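Local coordinates for protein beta-glucanase (Podospora anserina, PDB 4LE4) that probably hydrolyses beta-linked glucans, binding cello-oligosaccharides such as cellotriose, as a fungal glycoside hydrolase of family 131, at residues Val95-Ser100 and Val229-Gly234; Glu114-Phe119 and Leu210-Ser215; Asn164-Ile169 and Asp185-Lys190. All blocks are in the same frame, centred on the assembly; numbering follows the deposited sequence.

Contact 1 (Val95-Ser100 and Val229-Gly234)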
loop_
_atom_site.group_PDB
_atom_site.type_symbol
_atom_site.label_atom_id
_atom_site.label_comp_id
_atom_site.label_asym_id
_atom_site.label_seq_id
_atom_site.Cartn_x
_atom_site.Cartn_y
_atom_site.Cartn_z
ATOM N N VAL A 95 -2.656 4.110 -16.046
ATOM C CA VAL A 95 -3.126 4.610 -14.754
ATOM C C VAL A 95 -1.950 4.647 -13.783
ATOM O O VAL A 95 -1.068 3.797 -13.867
ATOM C CB VAL A 95 -4.178 3.639 -14.174
ATOM C CG1 VAL A 95 -4.783 4.216 -12.915
ATOM C CG2 VAL A 95 -5.249 3.349 -15.222
ATOM N N TYR A 96 -1.924 5.631 -12.883
ATOM C CA TYR A 96 -0.846 5.726 -11.895
ATOM C C TYR A 96 -1.414 5.440 -10.516
ATOM O O TYR A 96 -2.374 6.090 -10.092
ATOM C CB TYR A 96 -0.253 7.127 -11.881
ATOM C CG TYR A 96 0.350 7.522 -13.204
ATOM C CD1 TYR A 96 1.662 7.167 -13.530
ATOM C CD2 TYR A 96 -0.386 8.254 -14.117
ATOM C CE1 TYR A 96 2.224 7.552 -14.757
ATOM C CE2 TYR A 96 0.155 8.630 -15.336
ATOM C CZ TYR A 96 1.451 8.281 -15.647
ATOM O OH TYR A 96 1.959 8.663 -16.871
ATOM N N TYR A 97 -0.814 4.485 -9.809
ATOM C CA TYR A 97 -1.291 4.104 -8.481
ATOM C C TYR A 97 -0.332 4.653 -7.435
ATOM O O TYR A 97 0.804 4.206 -7.340
ATOM C CB TYR A 97 -1.341 2.588 -8.354
ATOM C CG TYR A 97 -2.557 1.960 -8.951
ATOM C CD1 TYR A 97 -2.797 2.040 -10.322
ATOM C CD2 TYR A 97 -3.462 1.259 -8.153
ATOM C CE1 TYR A 97 -3.920 1.422 -10.875
ATOM C CE2 TYR A 97 -4.583 0.644 -8.694
ATOM C CZ TYR A 97 -4.803 0.727 -10.060
ATOM O OH TYR A 97 -5.889 0.060 -10.607
ATOM N N HIS A 98 -0.795 5.614 -6.651
ATOM C CA HIS A 98 0.042 6.259 -5.640
ATOM C C HIS A 98 -0.156 5.767 -4.208
ATOM O O HIS A 98 -1.238 5.342 -3.812
ATOM C CB HIS A 98 -0.273 7.761 -5.540
ATOM C CG HIS A 98 0.182 8.601 -6.690
ATOM N ND1 HIS A 98 -0.575 8.790 -7.829
ATOM C CD2 HIS A 98 1.281 9.379 -6.834
ATOM C CE1 HIS A 98 0.044 9.644 -8.629
ATOM N NE2 HIS A 98 1.169 10.018 -8.045
ATOM N N PHE A 99 0.910 5.869 -3.426
ATOM C CA PHE A 99 0.860 5.583 -1.986
ATOM C C PHE A 99 2.182 5.925 -1.342
ATOM O O PHE A 99 3.215 5.918 -1.997
ATOM C CB PHE A 99 0.447 4.143 -1.634
ATOM C CG PHE A 99 1.418 3.071 -2.108
ATOM C CD1 PHE A 99 1.383 2.645 -3.422
ATOM C CD2 PHE A 99 2.362 2.497 -1.227
ATOM C CE1 PHE A 99 2.265 1.668 -3.889
ATOM C CE2 PHE A 99 3.269 1.490 -1.700
ATOM C CZ PHE A 99 3.206 1.089 -3.029
ATOM N N SER A 100 2.139 6.266 -0.054
ATOM C CA SER A 100 3.351 6.573 0.680
ATOM C C SER A 100 3.299 5.594 1.868
ATOM O O SER A 100 2.241 5.319 2.405
ATOM C CB SER A 100 3.369 8.040 1.127
ATOM O OG SER A 100 3.363 8.921 -0.009
ATOM N N VAL A 229 -2.637 7.899 -0.596
ATOM C CA VAL A 229 -3.080 6.807 -1.452
ATOM C C VAL A 229 -4.160 7.324 -2.418
ATOM O O VAL A 229 -5.190 7.784 -1.972
ATOM C CB VAL A 229 -3.713 5.697 -0.610
ATOM C CG1 VAL A 229 -4.178 4.542 -1.537
ATOM C CG2 VAL A 229 -2.680 5.186 0.461
ATOM N N TYR A 230 -3.911 7.268 -3.717
ATOM C CA TYR A 230 -4.903 7.702 -4.714
ATOM C C TYR A 230 -4.507 7.177 -6.093
ATOM O O TYR A 230 -3.383 6.712 -6.312
ATOM C CB TYR A 230 -5.068 9.245 -4.722
ATOM C CG TYR A 230 -3.878 10.053 -5.222
ATOM C CD1 TYR A 230 -3.849 10.539 -6.536
ATOM C CD2 TYR A 230 -2.793 10.356 -4.382
ATOM C CE1 TYR A 230 -2.772 11.311 -7.004
ATOM C CE2 TYR A 230 -1.713 11.125 -4.845
ATOM C CZ TYR A 230 -1.724 11.595 -6.161
ATOM O OH TYR A 230 -0.698 12.374 -6.626
ATOM N N ILE A 231 -5.449 7.219 -7.017
ATOM C CA ILE A 231 -5.215 6.716 -8.364
ATOM C C ILE A 231 -5.562 7.815 -9.355
ATOM O O ILE A 231 -6.629 8.414 -9.262
ATOM C CB ILE A 231 -6.096 5.504 -8.648
ATOM C CG1 ILE A 231 -5.719 4.340 -7.705
ATOM C CG2 ILE A 231 -5.896 5.089 -10.109
ATOM C CD1 ILE A 231 -6.802 3.206 -7.648
ATOM N N GLU A 232 -4.666 8.074 -10.301
ATOM C CA GLU A 232 -4.912 9.137 -11.269
ATOM C C GLU A 232 -4.591 8.674 -12.694
ATOM O O GLU A 232 -3.899 7.670 -12.902
ATOM C CB GLU A 232 -4.090 10.377 -10.874
ATOM C CG GLU A 232 -2.732 10.444 -11.468
ATOM C CD GLU A 232 -1.840 11.544 -10.905
ATOM O OE1 GLU A 232 -2.285 12.687 -10.711
ATOM O OE2 GLU A 232 -0.656 11.254 -10.683
ATOM N N SER A 233 -5.130 9.383 -13.682
ATOM C CA SER A 233 -4.852 9.020 -15.065
ATOM C C SER A 233 -4.415 10.257 -15.808
ATOM O O SER A 233 -4.516 11.365 -15.278
ATOM C CB SER A 233 -6.091 8.455 -15.752
ATOM O OG SER A 233 -7.125 9.418 -15.731
ATOM N N GLY A 234 -3.936 10.044 -17.034
ATOM C CA GLY A 234 -3.481 11.129 -17.878
ATOM C C GLY A 234 -2.577 12.112 -17.165
ATOM O O GLY A 234 -3.047 13.126 -16.653
#
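The imidazole of His98 lies over the phenol ring of Tyr230 in an offset stack, with centroids 4.0 Å apart and planes only 9° from parallel. His98 ND1 sits above the Tyr230 ring toward its rim, 3.4 Å from Tyr230 CE1, while the Tyr230 hydroxyl reaches over the centre of the imidazole. Tyr230 achieves this because its CG stands between its own backbone N and carbonyl carbon (chi1 68°), swinging the ring across the strand toward its partner. The stack grows out of an antiparallel strand pair. Tyr96 and Glu232 form one hydrogen-bonded pair, Tyr96 N meeting Glu232 O at 2.8 Å, and His98 with Tyr230 forms the next. In that second pair the return bond, from Tyr230 N to His98 O, is stretched to 3.3 Å. Between these two pairs, the non-hydrogen-bonded pair Tyr97-Ile231 packs on the other face, where Ile231 CG1 rides over the Tyr97 ring, 4.0 Å from its centroid, and Ile231 CD1 comes to 3.5 Å from Tyr97 CE2. This middle part is tight and buried; toward the end of the second strand Ser233 is partly exposed and Gly234, outside the strand, is exposed. The polar ends of His98 and Glu232 are held by the following loop: Thr237 accepts from His98 NE2 through its carbonyl and bonds Glu232 OE1 through its hydroxyl. Tyr96 OH bonds Lys94 NZ instead. Strand 94-102 has strand 163-170 along its other edge, and strand 222-233 is flanked here by strand 2-6. Tyr97 points from this sheet into the interior, meeting Trp205 and Phe120 edge-to-face, whereas Leu236 packs against Tyr96 and His98 on the reverse face.

Contact 2 (Glu114-Phe119 and Leu210-Ser215)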
loop_
_atom_site.group_PDB
_atom_site.type_symbol
_atom_site.label_atom_id
_atom_site.label_comp_id
_atom_site.label_asym_id
_atom_site.label_seq_id
_atom_site.Cartn_x
_atom_site.Cartn_y
_atom_site.Cartn_z
ATOM N N GLU A 114 8.017 -12.931 5.267
ATOM C CA GLU A 114 7.716 -12.214 4.035
ATOM C C GLU A 114 6.440 -11.376 4.173
ATOM O O GLU A 114 5.442 -11.835 4.720
ATOM C CB GLU A 114 7.566 -13.208 2.881
ATOM C CG GLU A 114 7.042 -12.579 1.576
ATOM C CD GLU A 114 6.996 -13.588 0.402
ATOM O OE1 GLU A 114 7.576 -14.699 0.504
ATOM O OE2 GLU A 114 6.390 -13.261 -0.629
ATOM N N HIS A 115 6.489 -10.137 3.678
ATOM C CA HIS A 115 5.318 -9.263 3.691
ATOM C C HIS A 115 5.080 -8.896 2.247
ATOM O O HIS A 115 6.039 -8.700 1.502
ATOM C CB HIS A 115 5.580 -7.960 4.456
ATOM C CG HIS A 115 5.810 -8.160 5.924
ATOM N ND1 HIS A 115 6.939 -8.778 6.424
ATOM C CD2 HIS A 115 5.069 -7.803 6.996
ATOM C CE1 HIS A 115 6.882 -8.788 7.748
ATOM N NE2 HIS A 115 5.757 -8.203 8.119
ATOM N N GLN A 116 3.811 -8.849 1.875
ATOM C CA GLN A 116 3.372 -8.453 0.527
ATOM C C GLN A 116 2.547 -7.194 0.831
ATOM O O GLN A 116 1.622 -7.238 1.620
ATOM C CB GLN A 116 2.553 -9.578 -0.095
ATOM C CG GLN A 116 3.507 -10.751 -0.480
ATOM C CD GLN A 116 2.802 -12.070 -0.704
ATOM O OE1 GLN A 116 1.586 -12.119 -0.840
ATOM N NE2 GLN A 116 3.575 -13.157 -0.753
ATOM N N ILE A 117 2.895 -6.102 0.163
ATOM C CA ILE A 117 2.330 -4.785 0.441
ATOM C C ILE A 117 1.777 -4.070 -0.781
ATOM O O ILE A 117 2.437 -4.043 -1.817
ATOM C CB ILE A 117 3.470 -3.922 1.036
ATOM C CG1 ILE A 117 4.075 -4.660 2.261
ATOM C CG2 ILE A 117 2.957 -2.544 1.423
ATOM C CD1 ILE A 117 5.467 -4.186 2.684
ATOM N N ALA A 118 0.602 -3.450 -0.662
ATOM C CA ALA A 118 0.041 -2.689 -1.810
ATOM C C ALA A 118 0.034 -3.560 -3.087
ATOM O O ALA A 118 0.434 -3.136 -4.186
ATOM C CB ALA A 118 0.867 -1.456 -2.036
ATOM N N PHE A 119 -0.470 -4.766 -2.933
ATOM C CA PHE A 119 -0.475 -5.738 -4.025
ATOM C C PHE A 119 -1.786 -5.914 -4.729
ATOM O O PHE A 119 -2.855 -5.700 -4.137
ATOM C CB PHE A 119 -0.040 -7.120 -3.473
ATOM C CG PHE A 119 -0.967 -7.685 -2.379
ATOM C CD1 PHE A 119 -0.723 -7.420 -1.021
ATOM C CD2 PHE A 119 -2.046 -8.494 -2.717
ATOM C CE1 PHE A 119 -1.555 -7.971 -0.021
ATOM C CE2 PHE A 119 -2.887 -9.053 -1.735
ATOM C CZ PHE A 119 -2.642 -8.791 -0.383
ATOM N N LEU A 210 0.013 -8.072 3.922
ATOM C CA LEU A 210 -0.201 -9.496 4.102
ATOM C C LEU A 210 1.161 -10.008 4.590
ATOM O O LEU A 210 2.187 -9.640 4.037
ATOM C CB LEU A 210 -0.593 -10.144 2.761
ATOM C CG LEU A 210 -0.916 -11.641 2.671
ATOM C CD1 LEU A 210 -1.662 -11.953 1.396
ATOM C CD2 LEU A 210 0.385 -12.410 2.696
ATOM N N GLU A 211 1.179 -10.820 5.651
ATOM C CA GLU A 211 2.451 -11.348 6.152
ATOM C C GLU A 211 2.382 -12.874 6.199
ATOM O O GLU A 211 1.471 -13.439 6.801
ATOM C CB GLU A 211 2.749 -10.829 7.569
ATOM C CG GLU A 211 4.045 -11.384 8.217
ATOM C CD GLU A 211 4.287 -10.844 9.632
ATOM O OE1 GLU A 211 3.328 -10.735 10.413
ATOM O OE2 GLU A 211 5.434 -10.513 9.965
ATOM N N LEU A 212 3.338 -13.546 5.572
ATOM C CA LEU A 212 3.332 -15.012 5.590
ATOM C C LEU A 212 3.917 -15.546 6.887
ATOM O O LEU A 212 4.735 -14.894 7.514
ATOM C CB LEU A 212 4.175 -15.571 4.445
ATOM C CG LEU A 212 3.776 -15.291 2.989
ATOM C CD1 LEU A 212 3.892 -13.816 2.690
ATOM C CD2 LEU A 212 4.730 -16.058 2.060
ATOM N N PRO A 213 3.486 -16.736 7.321
ATOM C CA PRO A 213 4.051 -17.294 8.553
ATOM C C PRO A 213 5.421 -17.874 8.190
ATOM O O PRO A 213 5.735 -18.046 7.011
ATOM C CB PRO A 213 3.070 -18.402 8.913
ATOM C CG PRO A 213 2.686 -18.938 7.553
ATOM C CD PRO A 213 2.471 -17.640 6.739
ATOM N N ARG A 214 6.255 -18.107 9.194
ATOM C CA ARG A 214 7.549 -18.750 8.987
ATOM C C ARG A 214 7.795 -19.528 10.262
ATOM O O ARG A 214 7.668 -19.007 11.372
ATOM C CB ARG A 214 8.709 -17.783 8.774
ATOM C CG ARG A 214 10.053 -18.555 8.595
ATOM C CD ARG A 214 11.278 -17.661 8.316
ATOM N NE ARG A 214 11.217 -17.024 6.994
ATOM C CZ ARG A 214 11.519 -17.633 5.851
ATOM N NH1 ARG A 214 11.922 -18.905 5.863
ATOM N NH2 ARG A 214 11.381 -16.984 4.690
ATOM N N SER A 215 8.114 -20.799 10.075
ATOM C CA SER A 215 8.361 -21.697 11.185
ATOM C C SER A 215 9.283 -21.117 12.259
ATOM O O SER A 215 10.383 -20.648 11.974
ATOM C CB SER A 215 8.940 -23.002 10.634
ATOM O OG SER A 215 9.113 -23.912 11.689
HETATM O O HOH W 1 7.768 -15.821 5.448
#
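Glu114-Gln116 runs antiparallel to Leu210-Leu212, with Gln116 and Leu210 as a hydrogen-bonded pair (Gln116 N to Leu210 O 2.8 Å, Leu210 N to Gln116 O 2.9 Å), His115 and Glu211 as a non-hydrogen-bonded one, and Leu212 N bonded to Glu114 O beyond it. On one face, His115 and Glu211 lie side by side, and Glu211 CG covers the imidazole, 3.9 Å from the ring centroid. Their polar ends have other partners: His115 NE2 bonds Glu222, and Glu211 forms a salt bridge with Arg78. On the reverse face, Leu212 CD1 rests 3.5 Å from Gln116 NE2, while its CD2 packs against the carboxylate of Glu114. Gln116 NE2 donates to Glu114 OE2 at 2.8 Å, in its own amide plane but from above the carboxylate, fixing the amide's rotation; Lys128 also pairs with that oxygen. Leu210 CB meets Phe119 CE1 at 3.7 Å, across the corner the chain turns at Ala118. Strand 209-211 lies between strands 115-120 and 78-84 in an antiparallel sheet, an arrangement consistent with the beta-sandwich of the concanavalin-like clan.

Contact 3 (Asn164-Ile169 and Asp185-Lys190)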
loop_
_atom_site.group_PDB
_atom_site.type_symbol
_atom_site.label_atom_id
_atom_site.label_comp_id
_atom_site.label_asym_id
_atom_site.label_seq_id
_atom_site.Cartn_x
_atom_site.Cartn_y
_atom_site.Cartn_z
ATOM N N ASN A 164 7.547 7.231 -1.007
ATOM C CA ASN A 164 6.416 7.616 -1.855
ATOM C C ASN A 164 6.571 6.829 -3.157
ATOM O O ASN A 164 7.626 6.844 -3.755
ATOM C CB ASN A 164 6.506 9.121 -2.134
ATOM C CG ASN A 164 6.817 9.927 -0.861
ATOM O OD1 ASN A 164 7.885 10.570 -0.728
ATOM N ND2 ASN A 164 5.913 9.868 0.075
ATOM N N VAL A 165 5.508 6.172 -3.588
ATOM C CA VAL A 165 5.547 5.312 -4.771
ATOM C C VAL A 165 4.387 5.599 -5.733
ATOM O O VAL A 165 3.317 6.071 -5.318
ATOM C CB VAL A 165 5.350 3.824 -4.339
ATOM C CG1 VAL A 165 5.216 2.889 -5.573
ATOM C CG2 VAL A 165 6.489 3.381 -3.419
ATOM N N ALA A 166 4.640 5.400 -7.023
ATOM C CA ALA A 166 3.560 5.421 -7.976
ATOM C C ALA A 166 3.841 4.261 -8.930
ATOM O O ALA A 166 4.936 4.184 -9.501
ATOM C CB ALA A 166 3.477 6.737 -8.752
ATOM N N TYR A 167 2.892 3.324 -9.048
ATOM C CA TYR A 167 3.046 2.238 -10.033
ATOM C C TYR A 167 2.493 2.864 -11.327
ATOM O O TYR A 167 1.381 3.352 -11.311
ATOM C CB TYR A 167 2.127 1.060 -9.750
ATOM C CG TYR A 167 2.318 0.347 -8.449
ATOM C CD1 TYR A 167 3.582 0.184 -7.903
ATOM C CD2 TYR A 167 1.224 -0.241 -7.802
ATOM C CE1 TYR A 167 3.762 -0.564 -6.732
ATOM C CE2 TYR A 167 1.385 -0.988 -6.631
ATOM C CZ TYR A 167 2.663 -1.148 -6.101
ATOM O OH TYR A 167 2.849 -1.900 -4.942
ATOM N N GLU A 168 3.273 2.868 -12.399
ATOM C CA GLU A 168 2.826 3.393 -13.702
ATOM C C GLU A 168 2.343 2.139 -14.428
ATOM O O GLU A 168 3.144 1.337 -14.915
ATOM C CB GLU A 168 4.011 4.014 -14.451
ATOM C CG GLU A 168 3.656 4.366 -15.912
ATOM C CD GLU A 168 4.732 5.132 -16.660
ATOM O OE1 GLU A 168 5.875 5.237 -16.177
ATOM O OE2 GLU A 168 4.421 5.628 -17.768
ATOM N N ILE A 169 1.033 1.941 -14.482
ATOM C CA ILE A 169 0.546 0.725 -15.082
ATOM C C ILE A 169 -0.149 0.991 -16.423
ATOM O O ILE A 169 -1.009 1.859 -16.507
ATOM C CB ILE A 169 -0.455 0.029 -14.128
ATOM C CG1 ILE A 169 0.176 -0.091 -12.720
ATOM C CG2 ILE A 169 -0.847 -1.361 -14.690
ATOM C CD1 ILE A 169 -0.666 -0.820 -11.711
ATOM N N ASP A 185 10.981 14.713 -1.493
ATOM C CA ASP A 185 11.389 14.836 -2.892
ATOM C C ASP A 185 10.357 14.343 -3.903
ATOM O O ASP A 185 9.598 13.429 -3.615
ATOM C CB ASP A 185 12.710 14.086 -3.085
ATOM C CG ASP A 185 13.801 14.618 -2.174
ATOM O OD1 ASP A 185 14.057 15.850 -2.182
ATOM O OD2 ASP A 185 14.406 13.813 -1.451
ATOM N N PRO A 186 10.313 14.958 -5.095
ATOM C CA PRO A 186 9.385 14.589 -6.171
ATOM C C PRO A 186 9.679 13.171 -6.669
ATOM O O PRO A 186 10.838 12.757 -6.707
ATOM C CB PRO A 186 9.712 15.579 -7.289
ATOM C CG PRO A 186 10.375 16.733 -6.586
ATOM C CD PRO A 186 11.168 16.091 -5.496
ATOM N N LEU A 187 8.635 12.455 -7.064
ATOM C CA LEU A 187 8.784 11.112 -7.628
ATOM C C LEU A 187 9.641 11.132 -8.903
ATOM O O LEU A 187 9.496 12.032 -9.733
ATOM C CB LEU A 187 7.414 10.559 -8.041
ATOM C CG LEU A 187 6.351 10.348 -6.954
ATOM C CD1 LEU A 187 5.030 9.905 -7.599
ATOM C CD2 LEU A 187 6.843 9.292 -5.974
ATOM N N THR A 188 10.535 10.162 -9.058
ATOM C CA THR A 188 11.264 10.055 -10.310
ATOM C C THR A 188 11.121 8.591 -10.722
ATOM O O THR A 188 10.867 7.715 -9.867
ATOM C CB THR A 188 12.770 10.486 -10.238
ATOM O OG1 THR A 188 13.465 9.702 -9.269
ATOM C CG2 THR A 188 12.871 11.986 -9.917
ATOM N N ARG A 189 11.208 8.319 -12.024
ATOM C CA ARG A 189 11.040 6.952 -12.499
ATOM C C ARG A 189 12.336 6.185 -12.286
ATOM O O ARG A 189 13.389 6.492 -12.880
ATOM C CB ARG A 189 10.663 6.907 -13.975
ATOM C CG ARG A 189 10.696 5.494 -14.504
ATOM C CD ARG A 189 10.732 5.456 -16.024
ATOM N NE ARG A 189 9.392 5.595 -16.564
ATOM C CZ ARG A 189 9.114 5.536 -17.866
ATOM N NH1 ARG A 189 10.104 5.347 -18.738
ATOM N NH2 ARG A 189 7.852 5.644 -18.291
ATOM N N LYS A 190 12.265 5.180 -11.436
ATOM C CA LYS A 190 13.445 4.411 -11.122
ATOM C C LYS A 190 13.591 3.086 -11.871
ATOM O O LYS A 190 14.685 2.513 -11.897
ATOM C CB LYS A 190 13.527 4.239 -9.620
ATOM C CG LYS A 190 13.749 5.632 -8.965
ATOM C CD LYS A 190 13.981 5.611 -7.463
ATOM C CE LYS A 190 14.089 7.075 -6.955
ATOM N NZ LYS A 190 14.361 7.177 -5.490
#
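Leu187 lays its two methyl groups over the start of strand 163-170, CD1 reaching Ala166 CB at 3.7 Å and CD2 resting 3.4 Å from Asn164 O. The branch spans two residues that share a face of the strand, since Val165 between them points its side chain away. Leu187 has CG anti to its carbonyl carbon (chi1 -63°) and an extended second torsion, which carries the methyls down onto the strand while its backbone stays well clear: even the nearest CA atoms, those of Asn164 and Leu187, are 7.2 Å apart. No main-chain hydrogen bond links the two segments; the contact rests on the side chains of the second segment, meeting side chains and one carbonyl of the strand. Farther along, toward the open surface, the apolar packing gives way to charge. Arg189 NH2 donates to Glu168 OE1 at 2.9 Å, a salt bridge made by a single N-H rather than a bidentate pair of bonds. The donor arrives on the syn side of the carboxylate, somewhat out of its plane, and the carboxylate and guanidinium planes are turned 40° against each other. Glu168 is stretched out to meet its partner, whereas Arg189 bends at its third torsion (chi3 -83°), bringing the guanidinium back toward the strand. Glu168 OE1 has a second donor in Trp179 NE1, so two N-H groups hold the oxygen, and Arg189 also lies against Trp179. That tryptophan belongs to strand 175-182, which pairs antiparallel with both strand 163-170 and strand 188-195. The contact therefore reaches from strand 163-170 past strand 175-182 to the start of strand 188-195 and the loop before it. On the far side of strand 163-170 lies strand 94-102, whose His98 and Tyr96 touch Ala166 and Glu168 respectively, and Leu236 from a loop packs on Ala166.

How the contacts relate
Contacts 1 and 3 belong to one antiparallel sheet, their centres about 10 Å apart and strands 94-102 and 163-170 adjacent, with Phe99 O meeting Val165 N. Contact 2 lies in the other sheet, its centre about 23 Å from each of theirs. The sheets meet through the interior, where Phe99 CZ packs on Ala118 CB and Tyr167 OH bonds Ala118 O. Along the chain the contacts are nested: 164-169 with 185-190 falls inside the loop closed by 114-119 with 210-215, itself inside that closed by 95-100 with 229-234. The antiparallel pairing of contacts 1 and 2 brings distant parts of the chain together into a two-sheet sandwich, while contact 3 joins nearby ones by side chains.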